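PDB 3NFQ: transcription factor SPN1 from Saccharomyces cerevisiae, which takes part in regulating RNA polymerase II transcription, may act in both TBP recruitment and post-recruitment steps, and is represented here by its conserved central helical domain. Local coordinates for residues 20-25 and 78-83; 71-76 and 107-112; 92-97 and 126-131. All coordinates share one frame; numbering follows the deposited sequence.

Contact 1 of 3, residues 20-25 and 78-83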
loop_
_atom_site.group_PDB
_atom_site.type_symbol
_atom_site.label_atom_id
_atom_site.label_comp_id
_atom_site.label_asym_id
_atom_site.label_seq_id
_atom_site.Cartn_x
_atom_site.Cartn_y
_atom_site.Cartn_z
ATOM N N ARG A 20 -0.202 13.492 6.807
ATOM C CA ARG A 20 -1.304 13.098 7.657
ATOM C C ARG A 20 -2.008 11.817 7.186
ATOM O O ARG A 20 -2.457 11.029 7.995
ATOM C CB ARG A 20 -2.364 14.191 7.708
ATOM C CG ARG A 20 -2.055 15.299 8.678
ATOM C CD ARG A 20 -3.297 16.164 8.906
ATOM N NE ARG A 20 -2.914 17.535 9.255
ATOM C CZ ARG A 20 -3.057 18.087 10.463
ATOM N NH1 ARG A 20 -3.591 17.398 11.475
ATOM N NH2 ARG A 20 -2.655 19.339 10.663
ATOM N N LEU A 21 -2.120 11.631 5.876
ATOM C CA LEU A 21 -2.661 10.377 5.365
ATOM C C LEU A 21 -1.677 9.246 5.660
ATOM O O LEU A 21 -2.048 8.167 6.083
ATOM C CB LEU A 21 -2.914 10.510 3.864
ATOM C CG LEU A 21 -3.465 9.263 3.191
ATOM C CD1 LEU A 21 -4.854 8.936 3.733
ATOM C CD2 LEU A 21 -3.482 9.478 1.679
ATOM N N LYS A 22 -0.410 9.536 5.494
ATOM C CA LYS A 22 0.623 8.570 5.771
ATOM C C LYS A 22 0.473 8.072 7.213
ATOM O O LYS A 22 0.342 6.877 7.464
ATOM C CB LYS A 22 1.946 9.232 5.490
ATOM C CG LYS A 22 3.111 8.376 5.706
ATOM C CD LYS A 22 4.348 9.088 5.140
ATOM C CE LYS A 22 5.602 8.291 5.448
ATOM N NZ LYS A 22 6.751 9.215 5.260
ATOM N N ASP A 23 0.388 9.002 8.155
ATOM C CA ASP A 23 0.131 8.655 9.565
ATOM C C ASP A 23 -1.165 7.933 9.784
ATOM O O ASP A 23 -1.217 6.982 10.538
ATOM C CB ASP A 23 0.094 9.919 10.469
ATOM C CG ASP A 23 1.439 10.686 10.526
ATOM O OD1 ASP A 23 2.518 10.092 10.300
ATOM O OD2 ASP A 23 1.390 11.922 10.858
ATOM N N GLU A 24 -2.259 8.401 9.182
ATOM C CA GLU A 24 -3.498 7.692 9.354
ATOM C C GLU A 24 -3.426 6.255 8.847
ATOM O O GLU A 24 -4.081 5.375 9.409
ATOM C CB GLU A 24 -4.627 8.353 8.574
ATOM C CG GLU A 24 -5.008 9.769 9.071
ATOM C CD GLU A 24 -5.866 9.727 10.339
ATOM O OE1 GLU A 24 -6.615 8.733 10.506
ATOM O OE2 GLU A 24 -5.791 10.682 11.162
HETATM N N MSE A 25 -2.732 6.050 7.722
HETATM C CA MSE A 25 -2.625 4.682 7.186
HETATM C C MSE A 25 -1.863 3.815 8.139
HETATM O O MSE A 25 -2.208 2.635 8.352
HETATM C CB MSE A 25 -1.949 4.726 5.794
HETATM C CG MSE A 25 -2.862 5.308 4.789
HETATM SE SE MSE A 25 -1.918 5.205 2.998
HETATM C CE MSE A 25 -2.239 3.265 2.697
ATOM N N LEU A 78 4.293 5.900 -0.342
ATOM C CA LEU A 78 4.371 4.469 -0.736
ATOM C C LEU A 78 4.848 3.554 0.387
ATOM O O LEU A 78 4.605 2.370 0.398
ATOM C CB LEU A 78 5.219 4.337 -1.987
ATOM C CG LEU A 78 4.671 4.916 -3.279
ATOM C CD1 LEU A 78 5.610 4.582 -4.496
ATOM C CD2 LEU A 78 3.273 4.361 -3.471
ATOM N N GLN A 79 5.505 4.127 1.382
ATOM C CA GLN A 79 5.884 3.327 2.550
ATOM C C GLN A 79 4.666 2.785 3.258
ATOM O O GLN A 79 4.630 1.652 3.700
ATOM C CB GLN A 79 6.675 4.179 3.554
ATOM C CG GLN A 79 7.447 3.244 4.521
ATOM C CD GLN A 79 8.232 4.052 5.525
ATOM O OE1 GLN A 79 9.441 3.843 5.706
ATOM N NE2 GLN A 79 7.564 5.007 6.141
ATOM N N SER A 80 3.701 3.654 3.475
ATOM C CA SER A 80 2.444 3.231 4.090
ATOM C C SER A 80 1.642 2.270 3.205
ATOM O O SER A 80 1.008 1.385 3.730
ATOM C CB SER A 80 1.577 4.437 4.397
ATOM O OG SER A 80 2.172 5.257 5.406
ATOM N N VAL A 81 1.659 2.479 1.890
ATOM C CA VAL A 81 1.036 1.516 0.940
ATOM C C VAL A 81 1.695 0.183 1.063
ATOM O O VAL A 81 1.048 -0.860 1.151
ATOM C CB VAL A 81 1.113 2.027 -0.521
ATOM C CG1 VAL A 81 0.603 0.939 -1.538
ATOM C CG2 VAL A 81 0.349 3.337 -0.632
ATOM N N ARG A 82 3.016 0.196 1.162
ATOM C CA ARG A 82 3.721 -1.030 1.308
ATOM C C ARG A 82 3.359 -1.729 2.589
ATOM O O ARG A 82 3.247 -2.958 2.618
ATOM C CB ARG A 82 5.214 -0.693 1.340
ATOM C CG ARG A 82 6.073 -1.879 1.603
ATOM C CD ARG A 82 7.264 -1.334 2.366
ATOM N NE ARG A 82 7.175 -1.716 3.716
ATOM C CZ ARG A 82 7.794 -1.189 4.771
ATOM N NH1 ARG A 82 8.596 -0.125 4.758
ATOM N NH2 ARG A 82 7.535 -1.791 5.911
ATOM N N ILE A 83 3.200 -0.968 3.673
ATOM C CA ILE A 83 2.808 -1.612 4.963
ATOM C C ILE A 83 1.425 -2.299 4.868
ATOM O O ILE A 83 1.203 -3.384 5.419
ATOM C CB ILE A 83 2.790 -0.550 6.092
ATOM C CG1 ILE A 83 4.235 -0.243 6.476
ATOM C CG2 ILE A 83 2.104 -1.083 7.383
ATOM C CD1 ILE A 83 4.351 1.099 7.265
#
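S80 meets K22 and M25 where two nearly parallel helices pass, their short axes 9.1 Å apart and crossing at 17°. The hydroxyl OG of S80 lies 3.2 Å from the carbonyl O of K22, a hydrogen bond that remains tentative, because the hydroxyl could instead give its proton to a second acceptor. The K22 chain runs extended past S80, CG anti to the backbone N (chi1 -179°), with CG 3.3 Å from S80 OG, and passes at an angle to the Q79 side chain. The serine's CB is packed by carbon and selenium of the same helix: it stands 3.8 Å from CB of the selenomethionine M25 and equally far from its SE. A bend at chi3 (77°) carries the M25 methyl past the S80 carbonyl to the following residue, where CE comes within 4.2 Å of V81 CG2. The 5.9 Å between CA of K22 and CA of S80 is consistent with the small size of the serine.

In the next shell, K22 NZ ends in a hydrogen bond to N75 O, and M25 O accepts one from W84 NE1. M25 also packs on L55 and V59, which places this buried contact between helices 10-42, 51-63 and 77-85.

Contact 2 of 3, residues 71-76 and 107-112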
loop_
_atom_site.group_PDB
_atom_site.type_symbol
_atom_site.label_atom_id
_atom_site.label_comp_id
_atom_site.label_asym_id
_atom_site.label_seq_id
_atom_site.Cartn_x
_atom_site.Cartn_y
_atom_site.Cartn_z
ATOM N N THR A 71 3.610 14.977 -4.826
ATOM C CA THR A 71 3.566 15.041 -3.360
ATOM C C THR A 71 3.583 13.639 -2.716
ATOM O O THR A 71 4.270 13.413 -1.713
ATOM C CB THR A 71 2.287 15.712 -2.829
ATOM O OG1 THR A 71 1.982 16.907 -3.585
ATOM C CG2 THR A 71 2.469 16.047 -1.352
ATOM N N ILE A 72 2.792 12.732 -3.299
ATOM C CA ILE A 72 2.733 11.311 -2.875
ATOM C C ILE A 72 4.123 10.739 -2.958
ATOM O O ILE A 72 4.622 10.162 -1.981
ATOM C CB ILE A 72 1.782 10.506 -3.807
ATOM C CG1 ILE A 72 0.366 10.914 -3.492
ATOM C CG2 ILE A 72 1.972 8.962 -3.644
ATOM C CD1 ILE A 72 -0.663 10.636 -4.623
ATOM N N LEU A 73 4.763 10.905 -4.103
ATOM C CA LEU A 73 6.092 10.286 -4.288
ATOM C C LEU A 73 7.168 10.967 -3.451
ATOM O O LEU A 73 8.052 10.305 -2.878
ATOM C CB LEU A 73 6.486 10.273 -5.783
ATOM C CG LEU A 73 5.639 9.324 -6.634
ATOM C CD1 LEU A 73 5.944 9.490 -8.115
ATOM C CD2 LEU A 73 5.813 7.854 -6.266
ATOM N N ASP A 74 7.130 12.288 -3.383
ATOM C CA ASP A 74 8.150 13.023 -2.612
ATOM C C ASP A 74 8.068 12.797 -1.109
ATOM O O ASP A 74 9.096 12.839 -0.446
ATOM C CB ASP A 74 8.089 14.512 -2.912
ATOM C CG ASP A 74 8.564 14.846 -4.314
ATOM O OD1 ASP A 74 9.273 14.030 -4.957
ATOM O OD2 ASP A 74 8.194 15.939 -4.784
ATOM N N ASN A 75 6.876 12.553 -0.561
ATOM C CA ASN A 75 6.710 12.317 0.886
ATOM C C ASN A 75 6.681 10.855 1.353
ATOM O O ASN A 75 6.262 10.583 2.475
ATOM C CB ASN A 75 5.474 13.047 1.366
ATOM C CG ASN A 75 5.640 14.543 1.231
ATOM O OD1 ASN A 75 5.176 15.153 0.260
ATOM N ND2 ASN A 75 6.413 15.115 2.131
ATOM N N ASN A 76 7.084 9.931 0.475
ATOM C CA ASN A 76 7.197 8.518 0.795
ATOM C C ASN A 76 5.881 7.931 1.303
ATOM O O ASN A 76 5.873 7.059 2.173
ATOM C CB ASN A 76 8.323 8.305 1.837
ATOM C CG ASN A 76 8.881 6.881 1.852
ATOM O OD1 ASN A 76 9.561 6.483 2.813
ATOM N ND2 ASN A 76 8.637 6.124 0.794
ATOM N N ASN A 107 -0.972 1.393 -10.365
ATOM C CA ASN A 107 -0.803 1.191 -11.802
ATOM C C ASN A 107 -0.700 2.518 -12.546
ATOM O O ASN A 107 -0.087 2.601 -13.611
ATOM C CB ASN A 107 -1.952 0.344 -12.335
ATOM C CG ASN A 107 -1.799 0.054 -13.793
ATOM O OD1 ASN A 107 -2.538 0.568 -14.604
ATOM N ND2 ASN A 107 -0.756 -0.636 -14.136
ATOM N N ASP A 108 -1.250 3.561 -11.944
ATOM C CA ASP A 108 -1.309 4.898 -12.507
ATOM C C ASP A 108 -0.226 5.896 -11.999
ATOM O O ASP A 108 -0.154 7.023 -12.491
ATOM C CB ASP A 108 -2.682 5.505 -12.176
ATOM C CG ASP A 108 -3.846 4.767 -12.842
ATOM O OD1 ASP A 108 -3.753 4.447 -14.048
ATOM O OD2 ASP A 108 -4.852 4.516 -12.137
ATOM N N LEU A 109 0.591 5.500 -11.025
ATOM C CA LEU A 109 1.566 6.377 -10.406
ATOM C C LEU A 109 2.908 6.245 -11.077
ATOM O O LEU A 109 3.315 5.130 -11.372
ATOM C CB LEU A 109 1.774 5.958 -8.945
ATOM C CG LEU A 109 1.280 6.762 -7.770
ATOM C CD1 LEU A 109 1.923 6.160 -6.508
ATOM C CD2 LEU A 109 1.627 8.272 -7.859
ATOM N N PRO A 110 3.595 7.375 -11.348
ATOM C CA PRO A 110 4.909 7.271 -11.989
ATOM C C PRO A 110 6.070 6.789 -11.077
ATOM O O PRO A 110 7.077 7.502 -10.891
ATOM C CB PRO A 110 5.144 8.683 -12.553
ATOM C CG PRO A 110 4.309 9.576 -11.673
ATOM C CD PRO A 110 3.140 8.778 -11.212
ATOM N N VAL A 111 5.946 5.581 -10.532
ATOM C CA VAL A 111 6.958 5.049 -9.602
ATOM C C VAL A 111 8.318 4.758 -10.265
ATOM O O VAL A 111 8.387 4.179 -11.349
ATOM C CB VAL A 111 6.408 3.775 -8.954
ATOM C CG1 VAL A 111 7.390 3.190 -7.946
ATOM C CG2 VAL A 111 5.054 4.084 -8.305
ATOM N N LYS A 112 9.395 5.087 -9.568
ATOM C CA LYS A 112 10.749 4.803 -10.049
ATOM C C LYS A 112 11.500 3.951 -9.034
ATOM O O LYS A 112 11.061 3.760 -7.899
ATOM C CB LYS A 112 11.523 6.106 -10.273
ATOM C CG LYS A 112 10.867 7.119 -11.197
ATOM C CD LYS A 112 10.565 6.487 -12.562
ATOM C CE LYS A 112 9.990 7.493 -13.553
ATOM N NZ LYS A 112 9.833 6.781 -14.835
#
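L73 of helix 69-74 packs against L109, P110 and V111 of the loop that joins helices 96-107 and 113-119. This is helix-to-loop packing within the all-helical domain, whose later part belongs to the TFIIS N-terminal family. The loop turns at P110, the centre of an inverse gamma turn (phi -75°, psi 60°) closed by the V111 N to L109 O hydrogen bond of 2.8 Å.

The L73 side chain leaves its helix with CB directed toward the loop, and CG sits anti to the carbonyl carbon (chi1 -69°). At CG the chain forks, and the two methyls divide the loop between them. CD1 reaches the turn itself, 3.6 Å from P110 O and 3.9 Å from P110 CG, so it touches both the carbonyl and the pyrrolidine ring of one residue. CD2 goes to the residues flanking the proline, at 4.2 Å from L109 CD1 and a looser 4.4 Å from V111 CG2.

I72 adds a second point of packing one residue earlier. Apart from the carbonyl of P110, the groups that meet across the segments are hydrocarbon, and no hydrogen bond links the two. L78 of helix 77-85 touches L73, L109 and V111, closing the cluster from a third element. The I72 branch that meets the loop is the methyl CG2, anti to the backbone N, with L109 CD1 4.0 Å away.

Contact 3 of 3, residues 92-97 and 126-131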
loop_
_atom_site.group_PDB
_atom_site.type_symbol
_atom_site.label_atom_id
_atom_site.label_comp_id
_atom_site.label_asym_id
_atom_site.label_seq_id
_atom_site.Cartn_x
_atom_site.Cartn_y
_atom_site.Cartn_z
ATOM N N SER A 92 0.587 -14.500 5.512
ATOM C CA SER A 92 -0.780 -14.118 5.131
ATOM C C SER A 92 -0.857 -12.663 4.634
ATOM O O SER A 92 -0.037 -11.804 4.992
ATOM C CB SER A 92 -1.737 -14.379 6.269
ATOM O OG SER A 92 -1.475 -13.460 7.288
ATOM N N LEU A 93 -1.871 -12.399 3.812
ATOM C CA LEU A 93 -1.949 -11.180 3.073
ATOM C C LEU A 93 -3.201 -10.382 3.470
ATOM O O LEU A 93 -4.121 -10.949 4.076
ATOM C CB LEU A 93 -1.990 -11.550 1.593
ATOM C CG LEU A 93 -0.651 -12.133 1.132
ATOM C CD1 LEU A 93 -0.864 -12.702 -0.211
ATOM C CD2 LEU A 93 0.427 -10.998 1.180
ATOM N N PRO A 94 -3.234 -9.085 3.151
ATOM C CA PRO A 94 -4.531 -8.392 3.398
ATOM C C PRO A 94 -5.595 -8.944 2.484
ATOM O O PRO A 94 -5.341 -9.782 1.623
ATOM C CB PRO A 94 -4.228 -6.939 3.045
ATOM C CG PRO A 94 -3.056 -7.048 1.958
ATOM C CD PRO A 94 -2.229 -8.203 2.517
ATOM N N SER A 95 -6.818 -8.406 2.606
ATOM C CA SER A 95 -7.881 -8.936 1.829
ATOM C C SER A 95 -7.654 -8.656 0.349
ATOM O O SER A 95 -6.913 -7.720 -0.034
ATOM C CB SER A 95 -9.170 -8.217 2.281
ATOM O OG SER A 95 -9.142 -6.851 1.920
ATOM N N PHE A 96 -8.361 -9.422 -0.487
ATOM C CA PHE A 96 -8.337 -9.229 -1.899
ATOM C C PHE A 96 -8.714 -7.791 -2.263
ATOM O O PHE A 96 -8.117 -7.192 -3.157
ATOM C CB PHE A 96 -9.345 -10.173 -2.595
ATOM C CG PHE A 96 -9.319 -10.055 -4.096
ATOM C CD1 PHE A 96 -8.259 -10.570 -4.813
ATOM C CD2 PHE A 96 -10.317 -9.373 -4.798
ATOM C CE1 PHE A 96 -8.214 -10.494 -6.213
ATOM C CE2 PHE A 96 -10.241 -9.249 -6.210
ATOM C CZ PHE A 96 -9.184 -9.833 -6.916
ATOM N N GLU A 97 -9.747 -7.247 -1.600
ATOM C CA GLU A 97 -10.170 -5.889 -1.904
ATOM C C GLU A 97 -9.109 -4.821 -1.671
ATOM O O GLU A 97 -8.971 -3.902 -2.471
ATOM C CB GLU A 97 -11.403 -5.540 -1.046
ATOM C CG GLU A 97 -12.636 -6.348 -1.510
ATOM C CD GLU A 97 -12.620 -7.846 -1.139
ATOM O OE1 GLU A 97 -12.016 -8.241 -0.107
ATOM O OE2 GLU A 97 -13.270 -8.619 -1.880
ATOM N N ILE A 126 7.679 -7.663 -5.432
ATOM C CA ILE A 126 8.321 -8.903 -5.872
ATOM C C ILE A 126 7.679 -10.127 -5.182
ATOM O O ILE A 126 7.383 -11.136 -5.826
ATOM C CB ILE A 126 9.868 -8.851 -5.656
ATOM C CG1 ILE A 126 10.487 -7.851 -6.649
ATOM C CG2 ILE A 126 10.495 -10.277 -5.833
ATOM C CD1 ILE A 126 11.910 -7.420 -6.378
ATOM N N PHE A 127 7.451 -10.044 -3.868
ATOM C CA PHE A 127 6.821 -11.114 -3.132
ATOM C C PHE A 127 5.441 -11.477 -3.755
ATOM O O PHE A 127 5.056 -12.655 -3.870
ATOM C CB PHE A 127 6.637 -10.681 -1.647
ATOM C CG PHE A 127 5.770 -11.623 -0.848
ATOM C CD1 PHE A 127 6.302 -12.722 -0.167
ATOM C CD2 PHE A 127 4.402 -11.440 -0.798
ATOM C CE1 PHE A 127 5.468 -13.624 0.547
ATOM C CE2 PHE A 127 3.596 -12.324 -0.077
ATOM C CZ PHE A 127 4.098 -13.387 0.581
ATOM N N TYR A 128 4.715 -10.464 -4.205
ATOM C CA TYR A 128 3.389 -10.728 -4.834
ATOM C C TYR A 128 3.537 -11.546 -6.156
ATOM O O TYR A 128 2.641 -12.319 -6.525
ATOM C CB TYR A 128 2.676 -9.415 -5.100
ATOM C CG TYR A 128 1.792 -9.044 -3.912
ATOM C CD1 TYR A 128 2.363 -8.507 -2.763
ATOM C CD2 TYR A 128 0.398 -9.237 -3.934
ATOM C CE1 TYR A 128 1.564 -8.154 -1.633
ATOM C CE2 TYR A 128 -0.414 -8.868 -2.806
ATOM C CZ TYR A 128 0.205 -8.327 -1.654
ATOM O OH TYR A 128 -0.490 -7.971 -0.511
ATOM N N THR A 129 4.681 -11.379 -6.834
ATOM C CA THR A 129 4.924 -12.124 -8.104
ATOM C C THR A 129 5.147 -13.615 -7.895
ATOM O O THR A 129 4.914 -14.426 -8.834
ATOM C CB THR A 129 6.084 -11.560 -8.925
ATOM O OG1 THR A 129 7.342 -11.890 -8.290
ATOM C CG2 THR A 129 5.960 -10.064 -9.118
ATOM N N LYS A 130 5.541 -13.966 -6.668
ATOM C CA LYS A 130 5.941 -15.337 -6.251
ATOM C C LYS A 130 5.003 -16.097 -5.306
ATOM O O LYS A 130 4.917 -17.336 -5.381
ATOM C CB LYS A 130 7.296 -15.273 -5.531
ATOM C CG LYS A 130 8.504 -14.929 -6.406
ATOM C CD LYS A 130 9.649 -14.733 -5.416
ATOM C CE LYS A 130 10.906 -14.080 -5.995
ATOM N NZ LYS A 130 11.849 -13.786 -4.840
ATOM N N SER A 131 4.304 -15.397 -4.400
ATOM C CA SER A 131 3.538 -16.073 -3.361
ATOM C C SER A 131 2.424 -16.886 -3.963
ATOM O O SER A 131 1.656 -16.390 -4.810
ATOM C CB SER A 131 2.975 -15.079 -2.333
ATOM O OG SER A 131 1.801 -15.591 -1.689
#
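The backbones stand 9.6 Å apart, CA of L93 to CA of Y128, where an extended run entering helix 96-107 faces helix 121-130, and side chains bridge the interval. Both pieces fall within the TFIIS N-terminal family region of this all-helical domain, and S95 is the N-cap of helix 96-107, its OG accepting from I98 N.

L93 contributes the largest share of the contact. Its methyl CD2 touches two aromatic residues, 3.7 Å from F127 CE2 and 3.9 Å from Y128 CZ, meeting both rings obliquely. F127 has CG anti to its backbone N (chi1 170°), which brings the CE2 side of the ring to the leucine. The other methyl of L93, CD1, faces S131, whose OG is engaged with R133 N.

Y128 approaches differently: its CB does not point at the opposite segment, yet the long ring carries the hydroxyl end across. There the hydroxyl makes a hydrogen bond to L85 O, which fixes the ring's far end, while F103 stacks on it edge-to-face. The ring also has A142 and V134 as neighbours, joining this surface contact to helix 136-149 and the loop before it. Replacing Y128 by an alanine would probably leave L85 O without this donor and open a gap beside L93 and P94. P94 meets the phenol from the opposite direction, with its CD 3.5 Å from Y128 OH and its CG 3.7 Å from that same oxygen.

Contacts 1 and 2 are buried and continuous with each other; contact 3 is at the surface, its centre about 18 Å from that of contact 1 and about 20 Å from that of contact 2, from which it lies across the chain's centre. The first two meet through consecutive helices 69-74 and 77-85: L78 CD1 packs 3.7 Å from L73 CD2. Contact 1 alone pairs two helices along their length, and mixes a serine hydroxyl with apolar packing. Contact 2 sets a helix against a loop with almost purely aliphatic groups, whereas contact 3 brings aromatic rings to a leucine and a proline. Helix 96-107 relates the last two, leading out of 92-97 and into 107-112.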